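PDB 6O38: acinetobacter secreted protease CpaA from Acinetobacter nosocomialis M2, which is a secreted zinc metalloprotease that probably cleaves glycoproteins and is bound here by its type II secretion chaperone CpaB. Local coordinates for residues S283-D289 against Q303-K309; G328-V334 against E357-Y363. One frame throughout, in Å; residues are numbered along the deposited sequence.

Contact 1. Residues S283-D289 against Q303-K309; sequences SPTKVID and QPTLKVK
Lys286 uses both its backbone polar groups on strand 305-309, and with Ile288 it carries the four main-chain bonds that zip the two strands together in parallel. Its N reaches Thr305 O at 3.2 Å, the longer and more bent bond, whereas its O accepts a much straighter one from Lys307 N at 2.9 Å. The next pair repeats the pattern: Lys307 O takes Ile288 N and Ile288 O takes Lys309 N. Beside Ser283 and Pro284 a water bridges the two segments. It is hydrogen-bonded to Ser283 OG (2.7 Å) and to Thr305 OG1 (3.0 Å), so each hydroxyl has a partner; a third bond, to Pro284 O, is too short to be trusted.

Side chains pack along both faces. On the Lys286, Leu306 and Ile288 face, Leu306 CD1 sits 3.8 Å from Lys286 CG, the two chains running the same way, and Ile288 CD1 approaches that same methyl at 4.4 Å. Gln303 folds back at chi2 (-74°), laying its amide across Lys286 CB, with CD 3.5 Å away; its OE1 is weakly bonded to Lys262. On the other face Thr285 lays OG1 against Thr305 CB (3.8 Å), crossing it at a slant, with the two methyls also close. Lys307 sends NZ off to a salt bridge with Glu410, and Lys309 NZ has a long, weak ion pair with Glu103 of the chaperone CpaB.

Strand 305-310 is bonded along its other edge to strand 330-335, also parallel, while strand 277-288 pairs antiparallel with strand 266-272, whose Tyr267 packs against Ser283, Pro284, Gln303 and Pro304.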
# COMPACT_ATOMS: atom_id res chain seq x y z
N SER A 283 5.35 -0.71 12.83
CA SER A 283 6.37 -0.27 13.77
C SER A 283 7.29 0.72 13.07
O SER A 283 7.42 0.68 11.85
CB SER A 283 7.18 -1.46 14.30
OG SER A 283 7.73 -2.22 13.24
N PRO A 284 7.92 1.62 13.82
CA PRO A 284 8.76 2.64 13.19
C PRO A 284 10.06 2.07 12.65
O PRO A 284 10.52 1.00 13.05
CB PRO A 284 9.03 3.64 14.32
CG PRO A 284 8.01 3.33 15.38
CD PRO A 284 7.74 1.87 15.26
N THR A 285 10.65 2.81 11.72
CA THR A 285 11.95 2.49 11.14
C THR A 285 12.82 3.74 11.18
O THR A 285 12.46 4.76 10.58
CB THR A 285 11.81 1.98 9.70
OG1 THR A 285 10.99 0.81 9.68
CG2 THR A 285 13.18 1.65 9.12
N LYS A 286 13.95 3.66 11.88
CA LYS A 286 14.92 4.74 11.86
C LYS A 286 15.72 4.69 10.57
O LYS A 286 16.29 3.65 10.22
CB LYS A 286 15.85 4.64 13.07
CG LYS A 286 16.91 5.73 13.14
CD LYS A 286 17.75 5.60 14.40
CE LYS A 286 18.83 6.67 14.47
NZ LYS A 286 18.31 8.02 14.10
N VAL A 287 15.76 5.81 9.85
CA VAL A 287 16.37 5.87 8.53
C VAL A 287 17.48 6.92 8.56
O VAL A 287 17.23 8.09 8.86
CB VAL A 287 15.34 6.21 7.44
CG1 VAL A 287 16.04 6.39 6.10
CG2 VAL A 287 14.29 5.11 7.35
N ILE A 288 18.70 6.49 8.26
CA ILE A 288 19.83 7.38 8.03
C ILE A 288 20.00 7.45 6.51
O ILE A 288 20.58 6.54 5.90
CB ILE A 288 21.10 6.90 8.73
CG1 ILE A 288 20.81 6.61 10.21
CG2 ILE A 288 22.21 7.93 8.59
CD1 ILE A 288 22.00 6.05 10.96
N ASP A 289 19.52 8.53 5.90
CA ASP A 289 19.44 8.59 4.45
C ASP A 289 20.76 9.05 3.84
O ASP A 289 21.74 9.33 4.54
CB ASP A 289 18.28 9.49 4.02
CG ASP A 289 18.37 10.90 4.58
OD1 ASP A 289 19.42 11.25 5.17
OD2 ASP A 289 17.40 11.66 4.43
N GLN A 303 14.20 0.76 17.92
CA GLN A 303 12.99 0.41 17.20
C GLN A 303 13.23 -0.90 16.46
O GLN A 303 14.38 -1.34 16.35
CB GLN A 303 12.59 1.53 16.22
CG GLN A 303 13.62 1.85 15.15
CD GLN A 303 14.82 2.61 15.67
OE1 GLN A 303 14.68 3.68 16.26
NE2 GLN A 303 16.00 2.05 15.47
N PRO A 304 12.19 -1.58 15.97
CA PRO A 304 12.41 -2.90 15.36
C PRO A 304 13.29 -2.90 14.12
O PRO A 304 13.86 -3.96 13.81
CB PRO A 304 10.98 -3.37 15.02
CG PRO A 304 10.12 -2.66 16.01
CD PRO A 304 10.75 -1.31 16.17
N THR A 305 13.44 -1.78 13.41
CA THR A 305 14.18 -1.79 12.16
C THR A 305 15.00 -0.52 12.00
O THR A 305 14.57 0.57 12.40
CB THR A 305 13.22 -1.94 10.96
OG1 THR A 305 12.28 -2.98 11.22
CG2 THR A 305 13.99 -2.26 9.68
N LEU A 306 16.17 -0.67 11.39
CA LEU A 306 17.05 0.45 11.07
C LEU A 306 17.53 0.29 9.64
O LEU A 306 18.00 -0.79 9.26
CB LEU A 306 18.25 0.50 12.03
CG LEU A 306 19.42 1.40 11.61
CD1 LEU A 306 19.08 2.87 11.77
CD2 LEU A 306 20.69 1.05 12.38
N LYS A 307 17.41 1.35 8.84
CA LYS A 307 17.84 1.33 7.45
C LYS A 307 18.91 2.39 7.24
O LYS A 307 18.71 3.56 7.60
CB LYS A 307 16.67 1.54 6.49
CG LYS A 307 17.05 1.29 5.03
CD LYS A 307 15.84 1.30 4.11
CE LYS A 307 14.94 0.09 4.36
NZ LYS A 307 13.81 0.06 3.39
N VAL A 308 20.03 1.99 6.66
CA VAL A 308 21.17 2.87 6.43
C VAL A 308 21.37 3.01 4.93
O VAL A 308 21.41 2.00 4.21
CB VAL A 308 22.45 2.33 7.10
CG1 VAL A 308 23.62 3.25 6.81
CG2 VAL A 308 22.23 2.18 8.60
N LYS A 309 21.50 4.25 4.45
CA LYS A 309 21.60 4.55 3.02
C LYS A 309 22.97 5.15 2.73
O LYS A 309 23.21 6.34 2.95
CB LYS A 309 20.48 5.51 2.60
CG LYS A 309 19.10 4.88 2.63
CD LYS A 309 18.08 5.76 1.94
CE LYS A 309 16.66 5.38 2.32
NZ LYS A 309 15.64 6.15 1.56
O HOH W 1 10.18 -1.31 12.46

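Contact 2. Residues G328-V334 against E357-Y363; sequences GDKVVIV and ENRRFIY
Arg360 stretches away from its backbone N (chi1 -178°) and so lays CG 3.8 Å from Val332 CG2, crossing the valine. Its CD lies beside Lys330 CD at 4.0 Å, and the bend at chi3 (74°) then turns the guanidinium away, leaving Arg360 NE 4.0 Å from Lys330 NZ. Each cation has its own partner: the arginine forms a salt bridge with Asp371 and hydrogen bonds to Tyr417 and Ala414 O, and the lysine bonds Asn413, which probably eases their repulsion.

On the other face, Ile333 CD1 touches Phe361 CE1 at 4.1 Å. Arg359, on this face too, curls back to a weak salt bridge with Glu357 and bonds Thr351; Glu357 OE2 is in turn hydrogen-bonded to Thr374 OG1.

Between these two faces the backbones run antiparallel, their axes at 165°. Val331 and Phe361 exchange both bonds, Phe361 N to Val331 O being 2.7 Å, and Ile333 and Arg359 do likewise. At the end of the ladder Tyr363 N gives to Asp329 O, while Gly328 N bonds Tyr363 O. Alternating hydrogen-bonded and non-hydrogen-bonded pairs mark a regular antiparallel ladder, here within the StcE-type beta-sandwich domain, next to the strand 367-381 that leads on toward the protease part.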
# COMPACT_ATOMS: atom_id res chain seq x y z
N GLY A 328 15.11 -10.49 16.54
CA GLY A 328 14.14 -10.02 15.57
C GLY A 328 14.43 -8.65 15.00
O GLY A 328 13.86 -8.29 13.97
N ASP A 329 15.30 -7.87 15.65
CA ASP A 329 15.68 -6.57 15.11
C ASP A 329 16.35 -6.74 13.76
O ASP A 329 17.10 -7.70 13.53
CB ASP A 329 16.61 -5.85 16.09
CG ASP A 329 15.88 -5.29 17.29
OD1 ASP A 329 14.63 -5.26 17.27
OD2 ASP A 329 16.55 -4.89 18.27
N LYS A 330 16.09 -5.80 12.85
CA LYS A 330 16.56 -5.90 11.48
C LYS A 330 17.33 -4.64 11.10
O LYS A 330 16.97 -3.53 11.51
CB LYS A 330 15.39 -6.10 10.51
CG LYS A 330 14.69 -7.44 10.66
CD LYS A 330 13.63 -7.63 9.59
CE LYS A 330 12.95 -8.98 9.72
NZ LYS A 330 12.32 -9.41 8.44
N VAL A 331 18.39 -4.82 10.32
CA VAL A 331 19.16 -3.73 9.75
C VAL A 331 19.20 -3.93 8.24
O VAL A 331 19.64 -4.98 7.76
CB VAL A 331 20.58 -3.65 10.33
CG1 VAL A 331 21.40 -2.62 9.57
CG2 VAL A 331 20.52 -3.31 11.81
N VAL A 332 18.75 -2.92 7.50
CA VAL A 332 18.79 -2.92 6.04
C VAL A 332 19.79 -1.85 5.61
O VAL A 332 19.71 -0.70 6.05
CB VAL A 332 17.41 -2.66 5.43
CG1 VAL A 332 17.50 -2.61 3.91
CG2 VAL A 332 16.42 -3.73 5.87
N ILE A 333 20.73 -2.23 4.75
CA ILE A 333 21.77 -1.33 4.28
C ILE A 333 21.69 -1.27 2.76
O ILE A 333 21.71 -2.31 2.09
CB ILE A 333 23.16 -1.76 4.75
CG1 ILE A 333 23.19 -1.85 6.28
CG2 ILE A 333 24.22 -0.79 4.26
CD1 ILE A 333 24.50 -2.34 6.84
N VAL A 334 21.60 -0.06 2.22
CA VAL A 334 21.62 0.17 0.78
C VAL A 334 22.84 1.02 0.46
O VAL A 334 23.26 1.86 1.27
CB VAL A 334 20.32 0.83 0.27
CG1 VAL A 334 19.11 0.30 1.03
CG2 VAL A 334 20.39 2.35 0.36
N GLU A 357 23.64 -2.49 -4.13
CA GLU A 357 23.21 -3.69 -3.43
C GLU A 357 22.36 -3.33 -2.22
O GLU A 357 22.62 -2.33 -1.53
CB GLU A 357 24.42 -4.51 -2.98
CG GLU A 357 24.09 -5.95 -2.60
CD GLU A 357 25.33 -6.77 -2.28
OE1 GLU A 357 26.45 -6.24 -2.44
OE2 GLU A 357 25.18 -7.94 -1.87
N ASN A 358 21.34 -4.14 -1.96
CA ASN A 358 20.54 -4.07 -0.75
C ASN A 358 20.89 -5.27 0.13
O ASN A 358 20.94 -6.40 -0.36
CB ASN A 358 19.05 -4.06 -1.07
CG ASN A 358 18.58 -2.75 -1.67
OD1 ASN A 358 18.02 -1.91 -0.97
ND2 ASN A 358 18.82 -2.57 -2.96
N ARG A 359 21.12 -5.02 1.41
CA ARG A 359 21.52 -6.08 2.32
C ARG A 359 20.77 -5.94 3.63
O ARG A 359 20.75 -4.86 4.23
CB ARG A 359 23.03 -6.05 2.59
CG ARG A 359 23.88 -6.38 1.37
CD ARG A 359 24.04 -7.88 1.21
NE ARG A 359 24.80 -8.47 2.30
CZ ARG A 359 26.11 -8.69 2.27
NH1 ARG A 359 26.81 -8.36 1.19
NH2 ARG A 359 26.71 -9.24 3.31
N ARG A 360 20.16 -7.04 4.08
CA ARG A 360 19.42 -7.06 5.33
C ARG A 360 20.06 -8.05 6.29
O ARG A 360 20.49 -9.14 5.89
CB ARG A 360 17.94 -7.44 5.11
CG ARG A 360 17.11 -7.42 6.39
CD ARG A 360 15.62 -7.52 6.11
NE ARG A 360 15.22 -8.87 5.71
CZ ARG A 360 14.93 -9.22 4.46
NH1 ARG A 360 14.99 -8.32 3.49
NH2 ARG A 360 14.57 -10.46 4.18
N PHE A 361 20.14 -7.65 7.56
CA PHE A 361 20.66 -8.50 8.62
C PHE A 361 19.63 -8.56 9.74
O PHE A 361 18.90 -7.60 9.99
CB PHE A 361 22.00 -7.97 9.16
CG PHE A 361 23.05 -7.79 8.09
CD1 PHE A 361 23.14 -6.59 7.40
CD2 PHE A 361 23.93 -8.81 7.78
CE1 PHE A 361 24.11 -6.42 6.42
CE2 PHE A 361 24.89 -8.64 6.81
CZ PHE A 361 24.98 -7.44 6.12
N ILE A 362 19.57 -9.71 10.41
CA ILE A 362 18.62 -9.93 11.50
C ILE A 362 19.38 -10.43 12.72
O ILE A 362 20.35 -11.20 12.59
CB ILE A 362 17.50 -10.92 11.09
CG1 ILE A 362 16.42 -10.98 12.16
CG2 ILE A 362 18.07 -12.30 10.79
CD1 ILE A 362 15.20 -11.78 11.75
N TYR A 363 18.96 -9.98 13.89
CA TYR A 363 19.63 -10.33 15.14
C TYR A 363 19.03 -11.60 15.72
O TYR A 363 17.80 -11.77 15.76
CB TYR A 363 19.51 -9.18 16.14
CG TYR A 363 20.44 -9.29 17.32
CD1 TYR A 363 21.80 -9.04 17.19
CD2 TYR A 363 19.96 -9.63 18.58
CE1 TYR A 363 22.66 -9.13 18.27
CE2 TYR A 363 20.81 -9.73 19.67
CZ TYR A 363 22.16 -9.48 19.51
OH TYR A 363 23.01 -9.57 20.58

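The two contacts are adjacent strand pairs in the same sheet, in the order 277-288, 305-310, 330-335, 358-364, with centres about 10 Å apart. Strands 305-310 and 330-335 join them. A probable hydrogen bond runs from Val308 N to Val332 O (2.8 Å). Another probable one has Leu306 O as acceptor and Val332 N as donor (2.9 Å), and Lys309 CG packs on Val334 CG2 at 3.6 Å. Pairing is parallel in contact 1 and at this junction, then turns antiparallel in contact 2. CpaB reaches contact 1 but does not touch contact 2. Neither contact includes a ligand of the zinc, which is bound by His498, His502 and His508 in the reprolysin-like part of the chain.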